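PDB 5IG2: short-chain dehydrogenase/reductase SDR from Burkholderia phymatum, which probably acts as an oxidoreductase on CH-OH groups of its substrates and binds NAD in a Rossmann-type nucleotide fold. Local coordinates for residues 90-98 with 140-149; 150-158 with 266-274. One frame throughout, in Å; residues are numbered along the deposited sequence. Where two conformers were deposited one is given.

Interaction 1 (90-98 with 140-149); sequences GKVHLLFNN and QNEAAHIVNT. With NAD (nicotinamide-adenine-dinucleotide), chain F.
Leu94 to Asn97 and His145 to Asn148 pair in register at the centre of the parallel Rossmann sheet, on strands 94-97 and 144-149, whose axes diverge by only 13°. The backbone bonds alternate in direction, from His145 N to His93 O through to Thr149 N to Asn97 O; the shortest runs from Val147 N to Leu95 O, at 2.7 Å. Polar side chains extend the pairing past both strand ends. Before the N-terminal ends, an extended chain beyond CG (chi2 172°) carries the Gln140 amide to Val92, where OE1 accepts from Val92 N on a lone pair (3.0 Å) and NE2 reaches Val92 O from above its carbonyl plane (3.0 Å). Glu142 divides its carboxylate. OE1 takes Lys91 NZ at 2.8 Å on its syn lone pair in a salt bridge, while OE2 is met from above the carboxylate plane by His93 NE2 at 2.9 Å, the ring and carboxylate planes being turned 50° from each other.

Helix 112-140 connects the two strands as a beta-alpha-beta crossover and packs on Leu95, Ile146 and Asn148, whereas Leu94, Phe96 and Val147 face helix 242-254. Asn97 and Asn98 begin the Asn-Asn-Ala-Gly motif of SDR proteins. The amide of Asn97 lies alongside that of Asn148, ND2 bonding OD1 at 2.9 Å; Asn148 ND2 turns to Thr175. At the C-terminal ends Thr149 OG1 donates to Asn98 OD1 (2.8 Å), in the carbonyl plane, and Asn98 O receives the NAD ribose hydroxyl O3D at 2.9 Å.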
loop_
_atom_site.group_PDB
_atom_site.type_symbol
_atom_site.label_atom_id
_atom_site.label_comp_id
_atom_site.label_asym_id
_atom_site.label_seq_id
_atom_site.Cartn_x
_atom_site.Cartn_y
_atom_site.Cartn_z
ATOM N N GLY B 90 3.666 -45.375 -39.759
ATOM C CA GLY B 90 4.379 -46.269 -40.658
ATOM C C GLY B 90 5.594 -46.984 -40.089
ATOM O O GLY B 90 6.059 -47.955 -40.703
ATOM N N LYS B 91 6.123 -46.541 -38.950
ATOM C CA LYS B 91 7.375 -47.042 -38.400
ATOM C C LYS B 91 7.278 -47.007 -36.883
ATOM O O LYS B 91 6.476 -46.262 -36.315
ATOM C CB LYS B 91 8.582 -46.193 -38.829
ATOM C CG LYS B 91 8.729 -45.908 -40.320
ATOM C CD LYS B 91 9.473 -47.026 -41.030
ATOM C CE LYS B 91 9.834 -46.635 -42.464
ATOM N NZ LYS B 91 10.785 -45.479 -42.519
ATOM N N VAL B 92 8.118 -47.810 -36.229
ATOM C CA VAL B 92 8.379 -47.693 -34.797
ATOM C C VAL B 92 9.890 -47.736 -34.599
ATOM O O VAL B 92 10.541 -48.708 -34.998
ATOM C CB VAL B 92 7.700 -48.808 -33.982
ATOM C CG1 VAL B 92 8.015 -48.629 -32.502
ATOM C CG2 VAL B 92 6.200 -48.819 -34.220
ATOM N N HIS B 93 10.452 -46.692 -33.992
ATOM C CA HIS B 93 11.894 -46.630 -33.789
ATOM C C HIS B 93 12.316 -46.736 -32.342
ATOM O O HIS B 93 13.409 -47.236 -32.061
ATOM C CB HIS B 93 12.458 -45.329 -34.360
ATOM C CG HIS B 93 12.227 -45.179 -35.823
ATOM N ND1 HIS B 93 11.260 -44.348 -36.337
ATOM C CD2 HIS B 93 12.817 -45.775 -36.884
ATOM C CE1 HIS B 93 11.281 -44.420 -37.656
ATOM N NE2 HIS B 93 12.215 -45.281 -38.013
ATOM N N LEU B 94 11.481 -46.266 -31.428
ATOM C CA LEU B 94 11.789 -46.266 -30.008
ATOM C C LEU B 94 10.594 -46.834 -29.256
ATOM O O LEU B 94 9.465 -46.375 -29.452
ATOM C CB LEU B 94 12.104 -44.840 -29.549
ATOM C CG LEU B 94 12.791 -44.604 -28.216
ATOM C CD1 LEU B 94 13.979 -45.537 -28.044
ATOM C CD2 LEU B 94 13.223 -43.145 -28.147
ATOM N N LEU B 95 10.839 -47.830 -28.407
ATOM C CA LEU B 95 9.791 -48.430 -27.591
ATOM C C LEU B 95 10.196 -48.331 -26.134
ATOM O O LEU B 95 11.276 -48.799 -25.758
ATOM C CB LEU B 95 9.548 -49.895 -27.966
ATOM C CG LEU B 95 8.604 -50.656 -27.020
ATOM C CD1 LEU B 95 7.182 -50.092 -27.095
ATOM C CD2 LEU B 95 8.596 -52.148 -27.328
ATOM N N PHE B 96 9.330 -47.735 -25.317
ATOM C CA PHE B 96 9.518 -47.672 -23.867
ATOM C C PHE B 96 8.500 -48.613 -23.228
ATOM O O PHE B 96 7.319 -48.267 -23.123
ATOM C CB PHE B 96 9.327 -46.248 -23.336
ATOM C CG PHE B 96 10.383 -45.270 -23.767
ATOM C CD1 PHE B 96 10.272 -44.587 -24.961
ATOM C CD2 PHE B 96 11.462 -44.996 -22.947
ATOM C CE1 PHE B 96 11.236 -43.672 -25.346
ATOM C CE2 PHE B 96 12.429 -44.082 -23.328
ATOM C CZ PHE B 96 12.314 -43.416 -24.529
ATOM N N ASN B 97 8.944 -49.799 -22.797
ATOM C CA ASN B 97 8.076 -50.715 -22.040
ATOM C C ASN B 97 8.162 -50.287 -20.579
ATOM O O ASN B 97 8.987 -50.781 -19.803
ATOM C CB ASN B 97 8.483 -52.177 -22.220
ATOM C CG ASN B 97 8.300 -52.684 -23.651
ATOM O OD1 ASN B 97 7.214 -52.601 -24.226
ATOM N ND2 ASN B 97 9.369 -53.227 -24.222
ATOM N N ASN B 98 7.298 -49.358 -20.204
ATOM C CA ASN B 98 7.488 -48.563 -19.002
ATOM C C ASN B 98 6.346 -48.660 -17.994
ATOM O O ASN B 98 6.591 -48.482 -16.798
ATOM C CB ASN B 98 7.712 -47.092 -19.410
ATOM C CG ASN B 98 7.637 -46.130 -18.238
ATOM O OD1 ASN B 98 8.561 -46.042 -17.416
ATOM N ND2 ASN B 98 6.539 -45.394 -18.162
ATOM N N GLN B 140 12.552 -53.465 -40.309
ATOM C CA GLN B 140 12.648 -52.144 -40.923
ATOM C C GLN B 140 14.027 -51.838 -41.506
ATOM O O GLN B 140 14.133 -50.944 -42.353
ATOM C CB GLN B 140 12.263 -51.064 -39.902
ATOM C CG GLN B 140 10.772 -51.026 -39.591
ATOM C CD GLN B 140 10.414 -50.091 -38.444
ATOM O OE1 GLN B 140 9.243 -49.799 -38.217
ATOM N NE2 GLN B 140 11.419 -49.639 -37.701
ATOM N N ASN B 141 15.075 -52.555 -41.089
ATOM C CA ASN B 141 16.453 -52.254 -41.497
ATOM C C ASN B 141 16.842 -50.822 -41.136
ATOM O O ASN B 141 17.524 -50.130 -41.894
ATOM C CB ASN B 141 16.668 -52.509 -42.988
ATOM C CG ASN B 141 16.509 -53.955 -43.347
ATOM O OD1 ASN B 141 16.715 -54.832 -42.514
ATOM N ND2 ASN B 141 16.137 -54.219 -44.591
ATOM N N GLU B 142 16.401 -50.373 -39.969
ATOM C CA GLU B 142 16.700 -49.038 -39.488
ATOM C C GLU B 142 17.161 -49.132 -38.045
ATOM O O GLU B 142 16.863 -50.099 -37.341
ATOM C CB GLU B 142 15.483 -48.112 -39.563
ATOM C CG GLU B 142 15.069 -47.731 -40.954
ATOM C CD GLU B 142 13.890 -46.783 -40.952
ATOM O OE1 GLU B 142 12.887 -47.093 -41.631
ATOM O OE2 GLU B 142 13.964 -45.736 -40.268
ATOM N N ALA B 143 17.894 -48.106 -37.616
ATOM C CA ALA B 143 18.232 -47.976 -36.206
ATOM C C ALA B 143 16.956 -47.943 -35.375
ATOM O O ALA B 143 16.011 -47.210 -35.688
ATOM C CB ALA B 143 19.053 -46.710 -35.969
ATOM N N ALA B 144 16.920 -48.763 -34.329
ATOM C CA ALA B 144 15.787 -48.792 -33.418
ATOM C C ALA B 144 16.296 -49.227 -32.055
ATOM O O ALA B 144 17.395 -49.775 -31.931
ATOM C CB ALA B 144 14.676 -49.725 -33.917
ATOM N N HIS B 145 15.485 -48.977 -31.025
ATOM C CA HIS B 145 15.939 -49.201 -29.658
ATOM C C HIS B 145 14.735 -49.436 -28.754
ATOM O O HIS B 145 13.721 -48.737 -28.861
ATOM C CB HIS B 145 16.765 -48.002 -29.158
ATOM C CG HIS B 145 17.807 -48.349 -28.142
ATOM N ND1 HIS B 145 19.030 -48.884 -28.482
ATOM C CD2 HIS B 145 17.816 -48.215 -26.793
ATOM C CE1 HIS B 145 19.747 -49.070 -27.388
ATOM N NE2 HIS B 145 19.031 -48.676 -26.349
ATOM N N ILE B 146 14.868 -50.413 -27.858
ATOM C CA ILE B 146 13.850 -50.766 -26.874
ATOM C C ILE B 146 14.389 -50.462 -25.481
ATOM O O ILE B 146 15.471 -50.938 -25.111
ATOM C CB ILE B 146 13.471 -52.250 -26.985
ATOM C CG1 ILE B 146 12.871 -52.539 -28.368
ATOM C CG2 ILE B 146 12.565 -52.657 -25.799
ATOM C CD1 ILE B 146 12.740 -54.011 -28.675
ATOM N N VAL B 147 13.632 -49.691 -24.701
ATOM C CA VAL B 147 13.993 -49.369 -23.326
ATOM C C VAL B 147 12.954 -49.974 -22.400
ATOM O O VAL B 147 11.759 -49.657 -22.505
ATOM C CB VAL B 147 14.088 -47.861 -23.090
ATOM C CG1 VAL B 147 14.428 -47.622 -21.642
ATOM C CG2 VAL B 147 15.123 -47.233 -24.024
ATOM N N ASN B 148 13.412 -50.821 -21.481
ATOM C CA ASN B 148 12.558 -51.429 -20.467
ATOM C C ASN B 148 12.825 -50.771 -19.122
ATOM O O ASN B 148 13.980 -50.688 -18.686
ATOM C CB ASN B 148 12.807 -52.939 -20.373
ATOM C CG ASN B 148 12.431 -53.664 -21.644
ATOM O OD1 ASN B 148 11.604 -53.180 -22.429
ATOM N ND2 ASN B 148 13.034 -54.829 -21.860
ATOM N N THR B 149 11.762 -50.311 -18.461
ATOM C CA THR B 149 11.896 -49.725 -17.129
ATOM C C THR B 149 11.861 -50.834 -16.088
ATOM O O THR B 149 10.824 -51.474 -15.886
ATOM C CB THR B 149 10.796 -48.712 -16.837
ATOM O OG1 THR B 149 10.747 -47.740 -17.884
ATOM C CG2 THR B 149 11.092 -48.026 -15.493
HETATM P PA NAD F . 3.044 -43.797 -12.544
HETATM O O1A NAD F . 1.938 -44.363 -11.743
HETATM O O2A NAD F . 3.153 -42.267 -12.448
HETATM O O5B NAD F . 2.992 -44.209 -14.082
HETATM C C5B NAD F . 2.777 -45.578 -14.473
HETATM C C4B NAD F . 1.640 -45.578 -15.458
HETATM O O4B NAD F . 1.403 -46.929 -15.911
HETATM C C3B NAD F . 0.297 -45.049 -14.924
HETATM O O3B NAD F . -0.198 -43.983 -15.725
HETATM C C2B NAD F . -0.632 -46.270 -15.005
HETATM O O2B NAD F . -1.968 -45.918 -15.345
HETATM C C1B NAD F . 0.016 -47.062 -16.131
HETATM N N9A NAD F . -0.330 -48.478 -16.146
HETATM C C8A NAD F . -0.466 -49.316 -15.071
HETATM N N7A NAD F . -0.902 -50.514 -15.378
HETATM C C5A NAD F . -1.058 -50.462 -16.755
HETATM C C6A NAD F . -1.504 -51.410 -17.694
HETATM N N6A NAD F . -1.977 -52.616 -17.364
HETATM N N1A NAD F . -1.499 -51.054 -18.997
HETATM C C2A NAD F . -1.092 -49.822 -19.326
HETATM N N3A NAD F . -0.676 -48.833 -18.527
HETATM C C4A NAD F . -0.689 -49.219 -17.244
HETATM O O3 NAD F . 4.421 -44.437 -12.078
HETATM P PN NAD F . 5.899 -44.356 -12.684
HETATM O O1N NAD F . 5.962 -43.310 -13.735
HETATM O O2N NAD F . 6.823 -44.276 -11.531
HETATM O O5D NAD F . 5.991 -45.809 -13.328
HETATM C C5D NAD F . 6.731 -46.048 -14.545
HETATM C C4D NAD F . 7.674 -47.201 -14.302
HETATM O O4D NAD F . 8.762 -46.789 -13.440
HETATM C C3D NAD F . 7.052 -48.439 -13.644
HETATM O O3D NAD F . 7.510 -49.611 -14.307
HETATM C C2D NAD F . 7.621 -48.392 -12.224
HETATM O O2D NAD F . 7.677 -49.696 -11.660
HETATM C C1D NAD F . 8.998 -47.820 -12.525
HETATM N N1N NAD F . 9.785 -47.242 -11.332
HETATM C C2N NAD F . 9.258 -46.211 -10.646
HETATM C C3N NAD F . 9.962 -45.646 -9.598
HETATM C C7N NAD F . 9.520 -44.405 -8.887
HETATM O O7N NAD F . 9.995 -44.144 -7.771
HETATM N N7N NAD F . 8.548 -43.690 -9.429
HETATM C C4N NAD F . 11.215 -46.158 -9.285
HETATM C C5N NAD F . 11.739 -47.207 -10.021
HETATM C C6N NAD F . 11.002 -47.746 -11.045
HETATM O O HOH W 1 7.440 -50.276 -40.115
#

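Interaction 2 (150-158 with 266-274); sequences ASVAGLLSP and ILATVRLRH. With NAD (nicotinamide-adenine-dinucleotide), chain F; ACT (acetate ion), chain G.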
loop_
_atom_site.group_PDB
_atom_site.type_symbol
_atom_site.label_atom_id
_atom_site.label_comp_id
_atom_site.label_asym_id
_atom_site.label_seq_id
_atom_site.Cartn_x
_atom_site.Cartn_y
_atom_site.Cartn_z
ATOM N N ALA B 150 12.993 -51.069 -15.432
ATOM C CA ALA B 150 12.980 -51.933 -14.258
ATOM C C ALA B 150 12.916 -51.027 -13.030
ATOM O O ALA B 150 11.928 -50.308 -12.840
ATOM C CB ALA B 150 14.204 -52.862 -14.231
ATOM N N SER B 151 13.980 -51.013 -12.229
ATOM C CA SER B 151 14.030 -50.280 -10.969
ATOM C C SER B 151 15.320 -50.667 -10.276
ATOM O O SER B 151 15.902 -51.698 -10.623
ATOM C CB SER B 151 12.838 -50.626 -10.067
ATOM O OG SER B 151 13.020 -50.105 -8.763
ATOM N N VAL B 152 15.775 -49.887 -9.292
ATOM C CA VAL B 152 16.790 -50.418 -8.384
ATOM C C VAL B 152 16.257 -51.636 -7.635
ATOM O O VAL B 152 17.047 -52.457 -7.153
ATOM C CB VAL B 152 17.298 -49.342 -7.396
ATOM C CG1 VAL B 152 17.906 -48.171 -8.158
ATOM C CG2 VAL B 152 16.183 -48.883 -6.453
ATOM N N ALA B 153 14.927 -51.788 -7.537
ATOM C CA ALA B 153 14.347 -53.009 -6.974
ATOM C C ALA B 153 14.569 -54.236 -7.853
ATOM O O ALA B 153 14.240 -55.350 -7.424
ATOM C CB ALA B 153 12.847 -52.842 -6.743
ATOM N N GLY B 154 15.062 -54.062 -9.075
ATOM C CA GLY B 154 15.518 -55.180 -9.870
ATOM C C GLY B 154 16.969 -55.525 -9.640
ATOM O O GLY B 154 17.481 -56.494 -10.213
ATOM N N LEU B 155 17.653 -54.732 -8.819
ATOM C CA LEU B 155 19.045 -54.964 -8.477
ATOM C C LEU B 155 19.236 -55.277 -7.004
ATOM O O LEU B 155 20.311 -55.749 -6.627
ATOM C CB LEU B 155 19.900 -53.738 -8.841
ATOM C CG LEU B 155 19.790 -53.210 -10.275
ATOM C CD1 LEU B 155 20.524 -51.859 -10.393
ATOM C CD2 LEU B 155 20.335 -54.232 -11.258
ATOM N N LEU B 156 18.227 -55.014 -6.171
ATOM C CA LEU B 156 18.221 -55.218 -4.730
ATOM C C LEU B 156 16.977 -56.011 -4.368
ATOM O O LEU B 156 16.090 -56.220 -5.198
ATOM C CB LEU B 156 18.187 -53.885 -3.977
ATOM C CG LEU B 156 19.330 -52.918 -4.220
ATOM C CD1 LEU B 156 18.993 -51.577 -3.612
ATOM C CD2 LEU B 156 20.576 -53.476 -3.589
ATOM N N SER B 157 16.886 -56.418 -3.107
ATOM C CA SER B 157 15.699 -57.104 -2.593
ATOM C C SER B 157 15.289 -56.475 -1.264
ATOM O O SER B 157 15.446 -57.073 -0.190
ATOM C CB SER B 157 15.951 -58.605 -2.466
ATOM O OG SER B 157 16.319 -59.134 -3.731
ATOM N N PRO B 158 14.745 -55.256 -1.312
ATOM C CA PRO B 158 14.296 -54.601 -0.076
ATOM C C PRO B 158 13.116 -55.330 0.540
ATOM O O PRO B 158 12.264 -55.887 -0.177
ATOM C CB PRO B 158 13.887 -53.193 -0.547
ATOM C CG PRO B 158 14.304 -53.089 -1.993
ATOM C CD PRO B 158 14.455 -54.469 -2.524
ATOM N N ILE B 266 22.725 -45.517 -5.260
ATOM C CA ILE B 266 22.290 -46.873 -4.921
ATOM C C ILE B 266 23.430 -47.885 -4.958
ATOM O O ILE B 266 23.284 -48.999 -4.446
ATOM C CB ILE B 266 21.167 -47.330 -5.881
ATOM C CG1 ILE B 266 20.324 -48.442 -5.254
ATOM C CG2 ILE B 266 21.739 -47.804 -7.221
ATOM C CD1 ILE B 266 19.458 -47.969 -4.083
ATOM N N LEU B 267 24.569 -47.524 -5.541
ATOM C CA LEU B 267 25.591 -48.521 -5.834
ATOM C C LEU B 267 26.200 -49.126 -4.569
ATOM O O LEU B 267 26.611 -50.289 -4.593
ATOM C CB LEU B 267 26.664 -47.905 -6.735
ATOM C CG LEU B 267 26.177 -47.779 -8.184
ATOM C CD1 LEU B 267 27.116 -46.933 -9.028
ATOM C CD2 LEU B 267 25.991 -49.164 -8.800
ATOM N N ALA B 268 26.250 -48.390 -3.455
ATOM C CA ALA B 268 26.779 -48.992 -2.231
ATOM C C ALA B 268 25.964 -50.214 -1.815
ATOM O O ALA B 268 26.527 -51.260 -1.473
ATOM C CB ALA B 268 26.820 -47.963 -1.098
ATOM N N THR B 269 24.636 -50.115 -1.860
ATOM C CA THR B 269 23.846 -51.254 -1.425
ATOM C C THR B 269 23.710 -52.310 -2.513
ATOM O O THR B 269 23.502 -53.485 -2.188
ATOM C CB THR B 269 22.461 -50.815 -0.925
ATOM O OG1 THR B 269 21.793 -50.045 -1.932
ATOM C CG2 THR B 269 22.593 -49.992 0.359
ATOM N N VAL B 270 23.868 -51.948 -3.786
ATOM C CA VAL B 270 23.957 -52.980 -4.815
ATOM C C VAL B 270 25.240 -53.788 -4.632
ATOM O O VAL B 270 25.238 -55.023 -4.718
ATOM C CB VAL B 270 23.874 -52.352 -6.216
ATOM C CG1 VAL B 270 24.142 -53.396 -7.273
ATOM C CG2 VAL B 270 22.504 -51.725 -6.423
ATOM N N ARG B 271 26.352 -53.108 -4.355
ATOM C CA ARG B 271 27.599 -53.821 -4.111
ATOM C C ARG B 271 27.463 -54.768 -2.918
ATOM O O ARG B 271 27.992 -55.886 -2.937
ATOM C CB ARG B 271 28.734 -52.810 -3.906
ATOM C CG ARG B 271 30.096 -53.434 -3.635
ATOM C CD ARG B 271 30.736 -54.017 -4.903
ATOM N NE ARG B 271 31.670 -55.109 -4.607
ATOM C CZ ARG B 271 31.544 -56.360 -5.060
ATOM N NH1 ARG B 271 30.532 -56.692 -5.851
ATOM N NH2 ARG B 271 32.441 -57.280 -4.732
ATOM N N LEU B 272 26.723 -54.350 -1.884
ATOM C CA LEU B 272 26.539 -55.190 -0.702
ATOM C C LEU B 272 25.824 -56.490 -1.057
ATOM O O LEU B 272 26.241 -57.578 -0.641
ATOM C CB LEU B 272 25.763 -54.413 0.369
ATOM C CG LEU B 272 25.563 -55.087 1.723
ATOM C CD1 LEU B 272 26.896 -55.264 2.447
ATOM C CD2 LEU B 272 24.584 -54.307 2.575
ATOM N N ARG B 273 24.739 -56.397 -1.828
ATOM C CA ARG B 273 24.041 -57.595 -2.286
ATOM C C ARG B 273 24.944 -58.469 -3.150
ATOM O O ARG B 273 24.955 -59.702 -3.007
ATOM C CB ARG B 273 22.789 -57.201 -3.067
ATOM C CG ARG B 273 22.082 -58.390 -3.692
ATOM C CD ARG B 273 20.720 -58.043 -4.329
ATOM N NE ARG B 273 20.166 -59.281 -4.870
ATOM C CZ ARG B 273 20.414 -59.751 -6.094
ATOM N NH1 ARG B 273 21.160 -59.050 -6.951
ATOM N NH2 ARG B 273 19.918 -60.926 -6.460
ATOM N N HIS B 274 25.704 -57.856 -4.063
ATOM C CA HIS B 274 26.574 -58.649 -4.925
ATOM C C HIS B 274 27.619 -59.393 -4.108
ATOM O O HIS B 274 27.939 -60.554 -4.397
ATOM C CB HIS B 274 27.234 -57.754 -5.975
ATOM C CG HIS B 274 26.282 -57.272 -7.030
ATOM N ND1 HIS B 274 26.609 -56.287 -7.937
ATOM C CD2 HIS B 274 25.012 -57.644 -7.317
ATOM C CE1 HIS B 274 25.582 -56.077 -8.743
ATOM N NE2 HIS B 274 24.600 -56.887 -8.389
HETATM P PA NAD F . 3.044 -43.797 -12.544
HETATM O O1A NAD F . 1.938 -44.363 -11.743
HETATM O O2A NAD F . 3.153 -42.267 -12.448
HETATM O O5B NAD F . 2.992 -44.209 -14.082
HETATM C C5B NAD F . 2.777 -45.578 -14.473
HETATM C C4B NAD F . 1.640 -45.578 -15.458
HETATM O O4B NAD F . 1.403 -46.929 -15.911
HETATM C C3B NAD F . 0.297 -45.049 -14.924
HETATM O O3B NAD F . -0.198 -43.983 -15.725
HETATM C C2B NAD F . -0.632 -46.270 -15.005
HETATM O O2B NAD F . -1.968 -45.918 -15.345
HETATM C C1B NAD F . 0.016 -47.062 -16.131
HETATM N N9A NAD F . -0.330 -48.478 -16.146
HETATM C C8A NAD F . -0.466 -49.316 -15.071
HETATM N N7A NAD F . -0.902 -50.514 -15.378
HETATM C C5A NAD F . -1.058 -50.462 -16.755
HETATM C C6A NAD F . -1.504 -51.410 -17.694
HETATM N N6A NAD F . -1.977 -52.616 -17.364
HETATM N N1A NAD F . -1.499 -51.054 -18.997
HETATM C C2A NAD F . -1.092 -49.822 -19.326
HETATM N N3A NAD F . -0.676 -48.833 -18.527
HETATM C C4A NAD F . -0.689 -49.219 -17.244
HETATM O O3 NAD F . 4.421 -44.437 -12.078
HETATM P PN NAD F . 5.899 -44.356 -12.684
HETATM O O1N NAD F . 5.962 -43.310 -13.735
HETATM O O2N NAD F . 6.823 -44.276 -11.531
HETATM O O5D NAD F . 5.991 -45.809 -13.328
HETATM C C5D NAD F . 6.731 -46.048 -14.545
HETATM C C4D NAD F . 7.674 -47.201 -14.302
HETATM O O4D NAD F . 8.762 -46.789 -13.440
HETATM C C3D NAD F . 7.052 -48.439 -13.644
HETATM O O3D NAD F . 7.510 -49.611 -14.307
HETATM C C2D NAD F . 7.621 -48.392 -12.224
HETATM O O2D NAD F . 7.677 -49.696 -11.660
HETATM C C1D NAD F . 8.998 -47.820 -12.525
HETATM N N1N NAD F . 9.785 -47.242 -11.332
HETATM C C2N NAD F . 9.258 -46.211 -10.646
HETATM C C3N NAD F . 9.962 -45.646 -9.598
HETATM C C7N NAD F . 9.520 -44.405 -8.887
HETATM O O7N NAD F . 9.995 -44.144 -7.771
HETATM N N7N NAD F . 8.548 -43.690 -9.429
HETATM C C4N NAD F . 11.215 -46.158 -9.285
HETATM C C5N NAD F . 11.739 -47.207 -10.021
HETATM C C6N NAD F . 11.002 -47.746 -11.045
HETATM C C ACT G . 10.711 -48.363 -6.820
HETATM O O ACT G . 11.712 -48.219 -6.075
HETATM O OXT ACT G . 10.879 -49.066 -7.844
HETATM C CH3 ACT G . 9.383 -47.725 -6.529
HETATM O O HOH W 2 22.087 -56.944 -9.149
#
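Ser157 OG and Arg273 NE, 4.0 Å apart, both engage Glu176 OE1 of the second subunit, the serine by a hydrogen bond and the arginine by a salt bridge. Ser157 OG is also bonded to Ser173 of that subunit, so this end of the contact forms part of the subunit interface. In Arg273, CG anti to the backbone N (chi1 174°) and an extended chi2 bring CD to 3.3 Å from Leu155 O, and the continuing extension carries NE on toward Glu176.

Beside these polar groups the packing is apolar. Leu156 is the wedge: its CD1 meets Ile266 CD1 tip to tip at 3.7 Å. Leu156 CD2 lies 3.2 Å from the helix carbonyl Thr269 O and 3.8 Å from Val270 CG2, the leucine crossing Val270 at about a right angle. Val152 CG1 touches Ile266 CG1 obliquely at 3.8 Å. Helix 267-279 thereby packs against the loop that follows strand 144-149 in the Rossmann fold, where SDR enzymes commonly carry their active-site serine. Ser151 occupies that position, consistent with the family pattern; its OG accepts from Ala153 N at 2.8 Å in an ST turn and donates at 2.6 Å to OXT of an acetate ion, probably from the crystallisation liquor, which Tyr164 OH binds as well.

Segments 140-149 and 150-158 follow one another without a gap, so interaction 1 ends where interaction 2 begins, yet the two centres lie about 27 Å apart, with no direct touch between them beyond the chain link. The dinucleotide sits at the junction: Thr149 CG2 is 3.3 Å from NAD O4D on the nicotinamide ribose, and one residue on, Ala150 O is 3.3 Å from NAD C6N of the nicotinamide ring. Ser151 OG follows at 3.4 Å from NAD C5N. Lys168, an NAD-binding residue, bonds Thr149 O and, weakly, Ala150 O. Interaction 1 pairs strand 144-149 with strand 94-97 in the buried sheet, whereas interaction 2 joins the loop that follows to helix 267-279 and the second subunit.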